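PDB 3S6J: hydrolase, haloacid dehalogenase-like family from Pseudomonas syringae pv. tomato, which probably works as a metal-dependent sugar phosphatase, this chain being the haloacid dehalogenase-like part of a longer protein. Local coordinates for residues 25-30 with 80-85; 97-102 with 213-218; 205-210 with 219-224. All blocks are in the same frame, centred on the assembly; numbering follows the deposited sequence.

The three contacts divide between the two parts of a haloacid dehalogenase fold. Interaction 1, first along the chain, joins helices 21-34 and 69-85 of the helical cap inserted between strands 18-19 and 91-92. Interactions 2 and 3 lie in the core, a parallel sheet with the calcium-binding aspartates just past the ends of its strands. Their centres are about 11 Å apart, whereas that of interaction 1 is about 29 and 32 Å from them. Along the chain 97-102 comes next, then 205-210, 213-218 and 219-224, so interactions 2 and 3 interleave. They touch where Tyr209 meets Asp214 and Leu215 of helix 212-217 and His218 just after it; Leu215 also meets Ile222. Helix 212-217 thus bridges edge strand 207-209 and helix 96-105.

Interaction 1 of 3, residues 25-30 with 80-85; sequences VAAWKE and AQAYER
Ala27 and Ala82 meet where helices 21-34 and 69-85 cross in the helical cap of this haloacid dehalogenase-like protein, the segment inserted between the two short flap strands 18-19 and 91-92. The local axes approach to 8.2 Å at 137°, a close crossing that suits alanine because a side chain of one methyl lets the backbones come this close. The apolar part is accordingly small. Ala27 CB sits 4.0 Å from Ala82 CB, and the same methyl lies 3.8 Å from Tyr83 N, near the plane of the Tyr83 ring and at its edge. The Tyr83 side chain lies about 4 Å from that of the calcium ligand Asp14, though about 10 Å from the metal itself, and its hydroxyl is hydrogen-bonded to Asn124 of helix 118-127.

The polar part lies on the solvent-exposed side. Glu30, with CG anti to its backbone N (chi1 167°) and an extended chain, reaches over the Ala82 methyl, CD to CB 3.7 Å. Arg85 bends at chi3 to meet it at its guanidinium edge, in a salt bridge whose hydrogen bond is weak and bent, from Arg85 NH2 to Glu30 OE2 at 2.5 Å, a distance so short that its detail is doubtful.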
loop_
_atom_site.group_PDB
_atom_site.type_symbol
_atom_site.label_atom_id
_atom_site.label_comp_id
_atom_site.label_asym_id
_atom_site.label_seq_id
_atom_site.Cartn_x
_atom_site.Cartn_y
_atom_site.Cartn_z
ATOM N N VAL E 25 -4.800 -4.019 6.888
ATOM C CA VAL E 25 -4.175 -2.762 7.293
ATOM C C VAL E 25 -5.104 -1.869 8.137
ATOM O O VAL E 25 -4.722 -1.398 9.211
ATOM C CB VAL E 25 -3.625 -1.960 6.066
ATOM C CG1 VAL E 25 -2.946 -0.688 6.532
ATOM C CG2 VAL E 25 -2.632 -2.787 5.287
ATOM N N ALA E 26 -6.317 -1.639 7.653
ATOM C CA ALA E 26 -7.264 -0.760 8.339
ATOM C C ALA E 26 -7.621 -1.304 9.721
ATOM O O ALA E 26 -7.689 -0.550 10.704
ATOM C CB ALA E 26 -8.512 -0.576 7.490
ATOM N N ALA E 27 -7.798 -2.621 9.797
ATOM C CA ALA E 27 -8.070 -3.310 11.058
ATOM C C ALA E 27 -6.928 -3.153 12.066
ATOM O O ALA E 27 -7.172 -2.912 13.252
ATOM C CB ALA E 27 -8.365 -4.791 10.810
ATOM N N TRP E 28 -5.684 -3.331 11.612
ATOM C CA TRP E 28 -4.554 -3.101 12.503
ATOM C C TRP E 28 -4.477 -1.641 12.945
ATOM O O TRP E 28 -4.207 -1.364 14.115
ATOM C CB TRP E 28 -3.230 -3.565 11.890
ATOM C CG TRP E 28 -3.056 -5.038 12.035
ATOM C CD1 TRP E 28 -3.043 -5.965 11.036
ATOM C CD2 TRP E 28 -2.944 -5.771 13.267
ATOM N NE1 TRP E 28 -2.910 -7.218 11.560
ATOM C CE2 TRP E 28 -2.843 -7.134 12.929
ATOM C CE3 TRP E 28 -2.904 -5.402 14.617
ATOM C CZ2 TRP E 28 -2.709 -8.141 13.896
ATOM C CZ3 TRP E 28 -2.763 -6.404 15.583
ATOM C CH2 TRP E 28 -2.668 -7.754 15.218
ATOM N N LYS E 29 -4.727 -0.719 12.010
ATOM C CA LYS E 29 -4.630 0.709 12.291
ATOM C C LYS E 29 -5.585 1.126 13.411
ATOM O O LYS E 29 -5.215 1.867 14.321
ATOM C CB LYS E 29 -4.899 1.538 11.029
ATOM C CG LYS E 29 -4.877 3.047 11.267
ATOM C CD LYS E 29 -3.522 3.498 11.851
ATOM C CE LYS E 29 -3.387 5.008 11.746
ATOM N NZ LYS E 29 -2.365 5.553 12.678
ATOM N N GLU E 30 -6.805 0.622 13.328
ATOM C CA GLU E 30 -7.859 0.888 14.297
ATOM C C GLU E 30 -7.526 0.276 15.646
ATOM O O GLU E 30 -7.698 0.921 16.694
ATOM C CB GLU E 30 -9.179 0.331 13.758
ATOM C CG GLU E 30 -10.298 0.244 14.757
ATOM C CD GLU E 30 -11.626 -0.043 14.069
ATOM O OE1 GLU E 30 -11.666 -0.003 12.821
ATOM O OE2 GLU E 30 -12.630 -0.308 14.763
ATOM N N ALA E 80 -9.130 -8.622 15.250
ATOM C CA ALA E 80 -10.144 -9.569 14.777
ATOM C C ALA E 80 -11.507 -8.912 14.672
ATOM O O ALA E 80 -12.221 -9.100 13.697
ATOM C CB ALA E 80 -10.229 -10.776 15.685
ATOM N N GLN E 81 -11.864 -8.134 15.685
ATOM C CA GLN E 81 -13.151 -7.472 15.703
ATOM C C GLN E 81 -13.270 -6.463 14.563
ATOM O O GLN E 81 -14.268 -6.463 13.839
ATOM C CB GLN E 81 -13.403 -6.829 17.068
ATOM C CG GLN E 81 -13.652 -7.869 18.175
ATOM C CD GLN E 81 -13.112 -7.466 19.546
ATOM O OE1 GLN E 81 -13.170 -6.293 19.942
ATOM N NE2 GLN E 81 -12.585 -8.449 20.280
ATOM N N ALA E 82 -12.261 -5.615 14.383
ATOM C CA ALA E 82 -12.316 -4.641 13.296
ATOM C C ALA E 82 -12.362 -5.344 11.943
ATOM O O ALA E 82 -13.053 -4.894 11.032
ATOM C CB ALA E 82 -11.159 -3.659 13.364
ATOM N N TYR E 83 -11.639 -6.452 11.814
ATOM C CA TYR E 83 -11.642 -7.192 10.553
ATOM C C TYR E 83 -13.048 -7.719 10.268
ATOM O O TYR E 83 -13.568 -7.516 9.185
ATOM C CB TYR E 83 -10.633 -8.348 10.570
ATOM C CG TYR E 83 -10.282 -8.873 9.192
ATOM C CD1 TYR E 83 -10.801 -10.081 8.716
ATOM C CD2 TYR E 83 -9.437 -8.152 8.355
ATOM C CE1 TYR E 83 -10.472 -10.558 7.455
ATOM C CE2 TYR E 83 -9.115 -8.608 7.091
ATOM C CZ TYR E 83 -9.630 -9.807 6.647
ATOM O OH TYR E 83 -9.287 -10.231 5.386
ATOM N N GLU E 84 -13.652 -8.392 11.240
ATOM C CA GLU E 84 -14.999 -8.910 11.079
ATOM C C GLU E 84 -15.895 -7.816 10.512
ATOM O O GLU E 84 -16.681 -8.058 9.589
ATOM C CB GLU E 84 -15.572 -9.402 12.417
ATOM C CG GLU E 84 -14.743 -10.476 13.130
ATOM C CD GLU E 84 -15.361 -10.916 14.467
ATOM O OE1 GLU E 84 -14.609 -11.413 15.354
ATOM O OE2 GLU E 84 -16.600 -10.754 14.631
ATOM N N ARG E 85 -15.781 -6.605 11.056
ATOM C CA ARG E 85 -16.649 -5.514 10.613
ATOM C C ARG E 85 -16.395 -5.164 9.153
ATOM O O ARG E 85 -17.218 -4.540 8.506
ATOM C CB ARG E 85 -16.499 -4.282 11.510
ATOM C CG ARG E 85 -17.043 -4.489 12.928
ATOM C CD ARG E 85 -17.045 -3.214 13.756
ATOM N NE ARG E 85 -15.702 -2.720 14.054
ATOM C CZ ARG E 85 -15.022 -2.982 15.172
ATOM N NH1 ARG E 85 -15.553 -3.752 16.121
ATOM N NH2 ARG E 85 -13.801 -2.477 15.337
#

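Interaction 2 of 3, residues 97-102 with 213-218; sequences VELLET and LDLLNH
Leu99 and Leu216 link helix 96-105 to helix 212-217, two helices that lie side by side in the core domain. Their side chains run past each other in opposite directions, with Leu99 CD1 4.0 Å from Leu216 CD1. The other methyl of Leu99, CD2, meets Leu215 CD2 at 4.2 Å; both Leu99 and Leu215 are buried, and their apolar branched ends suit a place between the helices and the sheet. In the Rossmann-like core of the haloacid dehalogenase fold these helices pack against the parallel sheet: Leu99 rests on Phe11 of strand 8-11 and Leu215 on Tyr209 of edge strand 207-209. The local axes lie 9.5 Å apart and 36° from parallel, a spacing that leucine side chains span.

Leu216 makes the largest single contribution. With CG anti to the backbone N (chi1 168°), its forked end is carried toward helix 96-105, and the two methyls part there. CD2 presses on the aliphatic stem of Glu98, 3.7 Å from CG, the two side chains crossing at about a right angle. CD1 comes 4.0 Å from Thr102 OG1. That hydroxyl turns back on its own helix and donates to Glu98 O at 2.7 Å; Thr102 N reaches the same carbonyl from the opposite face of its plane.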
loop_
_atom_site.group_PDB
_atom_site.type_symbol
_atom_site.label_atom_id
_atom_site.label_comp_id
_atom_site.label_asym_id
_atom_site.label_seq_id
_atom_site.Cartn_x
_atom_site.Cartn_y
_atom_site.Cartn_z
ATOM N N VAL E 97 -10.048 -17.752 -8.495
ATOM C CA VAL E 97 -10.851 -18.963 -8.550
ATOM C C VAL E 97 -10.475 -19.771 -9.788
ATOM O O VAL E 97 -10.226 -20.975 -9.699
ATOM C CB VAL E 97 -12.361 -18.638 -8.555
ATOM C CG1 VAL E 97 -13.153 -19.832 -9.044
ATOM C CG2 VAL E 97 -12.817 -18.208 -7.160
ATOM N N GLU E 98 -10.412 -19.103 -10.936
ATOM C CA GLU E 98 -10.061 -19.788 -12.172
ATOM C C GLU E 98 -8.726 -20.513 -12.092
ATOM O O GLU E 98 -8.579 -21.596 -12.674
ATOM C CB GLU E 98 -10.036 -18.836 -13.360
ATOM C CG GLU E 98 -9.637 -19.528 -14.654
ATOM C CD GLU E 98 -9.798 -18.628 -15.855
ATOM O OE1 GLU E 98 -10.039 -17.428 -15.626
ATOM O OE2 GLU E 98 -9.696 -19.107 -17.020
ATOM N N LEU E 99 -7.754 -19.923 -11.389
ATOM C CA LEU E 99 -6.446 -20.565 -11.208
ATOM C C LEU E 99 -6.623 -21.837 -10.400
ATOM O O LEU E 99 -6.081 -22.888 -10.747
ATOM C CB LEU E 99 -5.443 -19.629 -10.520
ATOM C CG LEU E 99 -4.039 -20.196 -10.237
ATOM C CD1 LEU E 99 -3.371 -20.719 -11.526
ATOM C CD2 LEU E 99 -3.127 -19.185 -9.520
ATOM N N LEU E 100 -7.397 -21.750 -9.325
ATOM C CA LEU E 100 -7.586 -22.912 -8.455
ATOM C C LEU E 100 -8.319 -24.021 -9.200
ATOM O O LEU E 100 -7.935 -25.187 -9.119
ATOM C CB LEU E 100 -8.323 -22.530 -7.176
ATOM C CG LEU E 100 -7.516 -21.673 -6.194
ATOM C CD1 LEU E 100 -8.405 -21.177 -5.064
ATOM C CD2 LEU E 100 -6.298 -22.451 -5.649
ATOM N N GLU E 101 -9.360 -23.639 -9.940
ATOM C CA GLU E 101 -10.087 -24.558 -10.805
ATOM C C GLU E 101 -9.174 -25.198 -11.851
ATOM O O GLU E 101 -9.277 -26.402 -12.121
ATOM C CB GLU E 101 -11.251 -23.834 -11.488
ATOM C CG GLU E 101 -12.332 -23.389 -10.515
ATOM C CD GLU E 101 -13.542 -22.761 -11.195
ATOM O OE1 GLU E 101 -13.383 -22.113 -12.255
ATOM O OE2 GLU E 101 -14.658 -22.908 -10.649
ATOM N N THR E 102 -8.274 -24.406 -12.430
ATOM C CA THR E 102 -7.331 -24.940 -13.411
ATOM C C THR E 102 -6.463 -26.035 -12.803
ATOM O O THR E 102 -6.258 -27.080 -13.419
ATOM C CB THR E 102 -6.440 -23.857 -14.017
ATOM O OG1 THR E 102 -7.257 -22.851 -14.629
ATOM C CG2 THR E 102 -5.522 -24.458 -15.080
ATOM N N LEU E 213 -4.493 -13.954 -12.228
ATOM C CA LEU E 213 -4.773 -14.075 -13.654
ATOM C C LEU E 213 -3.478 -13.926 -14.422
ATOM O O LEU E 213 -3.208 -14.681 -15.367
ATOM C CB LEU E 213 -5.792 -13.031 -14.124
ATOM C CG LEU E 213 -6.236 -13.039 -15.602
ATOM C CD1 LEU E 213 -6.960 -14.327 -15.974
ATOM C CD2 LEU E 213 -7.148 -11.847 -15.922
ATOM N N ASP E 214 -2.671 -12.949 -14.020
ATOM C CA ASP E 214 -1.423 -12.702 -14.721
ATOM C C ASP E 214 -0.534 -13.922 -14.569
ATOM O O ASP E 214 0.094 -14.378 -15.524
ATOM C CB ASP E 214 -0.721 -11.451 -14.195
ATOM C CG ASP E 214 0.429 -11.026 -15.085
ATOM O OD1 ASP E 214 0.440 -11.477 -16.264
ATOM O OD2 ASP E 214 1.312 -10.257 -14.612
ATOM N N LEU E 215 -0.506 -14.462 -13.355
ATOM C CA LEU E 215 0.277 -15.658 -13.078
ATOM C C LEU E 215 -0.243 -16.840 -13.901
ATOM O O LEU E 215 0.532 -17.598 -14.488
ATOM C CB LEU E 215 0.222 -15.973 -11.585
ATOM C CG LEU E 215 0.671 -17.350 -11.107
ATOM C CD1 LEU E 215 2.064 -17.674 -11.572
ATOM C CD2 LEU E 215 0.608 -17.374 -9.605
ATOM N N LEU E 216 -1.561 -16.993 -13.932
ATOM C CA LEU E 216 -2.194 -18.084 -14.670
ATOM C C LEU E 216 -1.764 -18.067 -16.136
ATOM O O LEU E 216 -1.461 -19.109 -16.712
ATOM C CB LEU E 216 -3.721 -17.993 -14.551
ATOM C CG LEU E 216 -4.631 -18.844 -15.452
ATOM C CD1 LEU E 216 -4.285 -20.331 -15.430
ATOM C CD2 LEU E 216 -6.087 -18.628 -15.036
ATOM N N ASN E 217 -1.728 -16.866 -16.711
ATOM C CA ASN E 217 -1.363 -16.657 -18.107
ATOM C C ASN E 217 0.097 -16.941 -18.391
ATOM O O ASN E 217 0.480 -17.057 -19.538
ATOM C CB ASN E 217 -1.686 -15.219 -18.529
ATOM C CG ASN E 217 -3.168 -15.010 -18.796
ATOM O OD1 ASN E 217 -3.882 -15.955 -19.118
ATOM N ND2 ASN E 217 -3.639 -13.769 -18.661
ATOM N N HIS E 218 0.909 -17.037 -17.344
ATOM C CA HIS E 218 2.329 -17.318 -17.497
ATOM C C HIS E 218 2.738 -18.577 -16.757
ATOM O O HIS E 218 3.924 -18.791 -16.487
ATOM C CB HIS E 218 3.152 -16.151 -16.972
ATOM C CG HIS E 218 2.939 -14.893 -17.741
ATOM N ND1 HIS E 218 3.796 -14.480 -18.737
ATOM C CD2 HIS E 218 1.937 -13.989 -17.700
ATOM C CE1 HIS E 218 3.338 -13.359 -19.264
ATOM N NE2 HIS E 218 2.218 -13.034 -18.644
#

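Interaction 3 of 3, residues 205-210 with 219-224; sequences ALRVYE and LDEIAS
Tyr209 and Ile222 form the inner, more enclosed part of this contact, whereas Leu206, Arg207 and Glu221 make up its exposed margin. Ile222 faces the strand from the C-terminal segment: its CB lies 4.1 Å from Tyr209 OH, and its CG2 approaches the ring obliquely. Val188 of strand 186-190 touches both side chains and Leu215 of helix 212-217 also packs on Ile222, so a beta-branched aliphatic residue and a large ring are well placed here. Strand 207-209 is the last strand at one edge of the parallel sheet of the Rossmann-like haloacid dehalogenase core, bonded through its backbone to Gly189, and residues 219-224 end the modelled chain, about 219-222 forming a short, weakly bonded helix beside the strand.

From the buried ring the tyrosine hydroxyl extends outward to the exposed Glu221. Tyr209 OH donates to Glu221 OE1 at 2.7 Å, on the anti lone pair of the carboxylate and in the plane of the ring, although the ring and carboxylate planes are 40° apart. On the solvent side the CD1 methyl of Ile222 meets Arg207 CG at 3.7 Å and Leu206 CD2 at 3.9 Å. Arg207 doubles back on itself, its chain bent at chi2 (-76°) and chi3, and NE makes a nearly straight hydrogen bond to Leu206 O at 2.8 Å. Its NH1 is 5.0 Å from Glu221 OE1, too far for a salt bridge though probably a mild attraction.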
loop_
_atom_site.group_PDB
_atom_site.type_symbol
_atom_site.label_atom_id
_atom_site.label_comp_id
_atom_site.label_asym_id
_atom_site.label_seq_id
_atom_site.Cartn_x
_atom_site.Cartn_y
_atom_site.Cartn_z
ATOM N N ALA E 205 11.805 -13.340 -4.683
ATOM C CA ALA E 205 10.917 -13.767 -5.766
ATOM C C ALA E 205 11.696 -14.056 -7.058
ATOM O O ALA E 205 12.564 -13.274 -7.452
ATOM C CB ALA E 205 9.821 -12.747 -5.997
ATOM N N LEU E 206 11.412 -15.203 -7.681
ATOM C CA LEU E 206 12.050 -15.584 -8.940
ATOM C C LEU E 206 11.349 -14.932 -10.128
ATOM O O LEU E 206 12.000 -14.563 -11.105
ATOM C CB LEU E 206 12.085 -17.106 -9.117
ATOM C CG LEU E 206 12.750 -17.619 -10.414
ATOM C CD1 LEU E 206 14.244 -17.231 -10.490
ATOM C CD2 LEU E 206 12.609 -19.118 -10.537
ATOM N N ARG E 207 10.018 -14.814 -10.033
ATOM C CA ARG E 207 9.197 -14.086 -10.996
ATOM C C ARG E 207 8.198 -13.277 -10.197
ATOM O O ARG E 207 7.848 -13.637 -9.073
ATOM C CB ARG E 207 8.399 -15.048 -11.884
ATOM C CG ARG E 207 9.226 -15.911 -12.829
ATOM C CD ARG E 207 9.708 -15.107 -14.008
ATOM N NE ARG E 207 10.881 -14.328 -13.654
ATOM C CZ ARG E 207 11.523 -13.517 -14.488
ATOM N NH1 ARG E 207 11.109 -13.373 -15.754
ATOM N NH2 ARG E 207 12.591 -12.854 -14.057
ATOM N N VAL E 208 7.719 -12.193 -10.776
ATOM C CA VAL E 208 6.662 -11.429 -10.161
ATOM C C VAL E 208 5.535 -11.159 -11.180
ATOM O O VAL E 208 5.796 -10.733 -12.294
ATOM C CB VAL E 208 7.203 -10.103 -9.611
ATOM C CG1 VAL E 208 6.048 -9.136 -9.314
ATOM C CG2 VAL E 208 8.091 -10.353 -8.388
ATOM N N TYR E 209 4.293 -11.427 -10.780
ATOM C CA TYR E 209 3.132 -11.185 -11.625
ATOM C C TYR E 209 2.165 -10.225 -10.953
ATOM O O TYR E 209 2.213 -10.020 -9.721
ATOM C CB TYR E 209 2.444 -12.513 -11.935
ATOM C CG TYR E 209 3.397 -13.473 -12.604
ATOM C CD1 TYR E 209 3.820 -13.264 -13.924
ATOM C CD2 TYR E 209 3.893 -14.561 -11.922
ATOM C CE1 TYR E 209 4.701 -14.120 -14.541
ATOM C CE2 TYR E 209 4.787 -15.425 -12.532
ATOM C CZ TYR E 209 5.180 -15.193 -13.839
ATOM O OH TYR E 209 6.065 -16.052 -14.419
ATOM N N GLU E 210 1.268 -9.641 -11.739
ATOM C CA GLU E 210 0.305 -8.701 -11.179
ATOM C C GLU E 210 -0.612 -9.332 -10.154
ATOM O O GLU E 210 -0.765 -8.822 -9.036
ATOM C CB GLU E 210 -0.527 -8.066 -12.273
ATOM C CG GLU E 210 0.306 -7.187 -13.165
ATOM C CD GLU E 210 -0.521 -6.486 -14.208
ATOM O OE1 GLU E 210 -1.616 -6.989 -14.540
ATOM O OE2 GLU E 210 -0.075 -5.426 -14.696
ATOM N N LEU E 219 1.755 -19.411 -16.432
ATOM C CA LEU E 219 1.999 -20.600 -15.628
ATOM C C LEU E 219 3.171 -21.461 -16.137
ATOM O O LEU E 219 3.886 -22.099 -15.347
ATOM C CB LEU E 219 0.718 -21.423 -15.532
ATOM C CG LEU E 219 0.590 -22.358 -14.335
ATOM C CD1 LEU E 219 0.732 -21.570 -13.044
ATOM C CD2 LEU E 219 -0.750 -23.110 -14.398
ATOM N N ASP E 220 3.372 -21.471 -17.448
ATOM C CA ASP E 220 4.447 -22.264 -18.058
ATOM C C ASP E 220 5.852 -21.773 -17.727
ATOM O O ASP E 220 6.777 -22.575 -17.651
ATOM C CB ASP E 220 4.288 -22.315 -19.580
ATOM C CG ASP E 220 3.049 -23.072 -20.002
ATOM O OD1 ASP E 220 2.712 -24.074 -19.322
ATOM O OD2 ASP E 220 2.413 -22.661 -21.009
ATOM N N GLU E 221 6.012 -20.462 -17.564
ATOM C CA GLU E 221 7.313 -19.869 -17.230
ATOM C C GLU E 221 7.846 -20.424 -15.918
ATOM O O GLU E 221 9.054 -20.395 -15.650
ATOM C CB GLU E 221 7.201 -18.346 -17.072
ATOM C CG GLU E 221 6.918 -17.564 -18.365
ATOM C CD GLU E 221 6.995 -16.044 -18.160
ATOM O OE1 GLU E 221 6.834 -15.568 -17.006
ATOM O OE2 GLU E 221 7.210 -15.321 -19.159
ATOM N N ILE E 222 6.946 -20.933 -15.092
ATOM C CA ILE E 222 7.276 -21.044 -13.698
ATOM C C ILE E 222 6.844 -22.353 -13.040
ATOM O O ILE E 222 7.284 -22.664 -11.928
ATOM C CB ILE E 222 6.712 -19.799 -12.938
ATOM C CG1 ILE E 222 7.501 -19.579 -11.656
ATOM C CG2 ILE E 222 5.158 -19.894 -12.742
ATOM C CD1 ILE E 222 9.004 -19.516 -11.885
ATOM N N ALA E 223 5.995 -23.122 -13.721
ATOM C CA ALA E 223 5.486 -24.386 -13.173
ATOM C C ALA E 223 5.479 -25.515 -14.214
ATOM O O ALA E 223 5.369 -25.262 -15.408
ATOM C CB ALA E 223 4.081 -24.192 -12.567
ATOM N N SER E 224 5.616 -26.754 -13.746
ATOM C CA SER E 224 5.570 -27.932 -14.616
ATOM C C SER E 224 4.223 -28.625 -14.476
ATOM O O SER E 224 3.926 -29.164 -13.400
ATOM C CB SER E 224 6.663 -28.929 -14.231
ATOM O OG SER E 224 7.948 -28.371 -14.383
#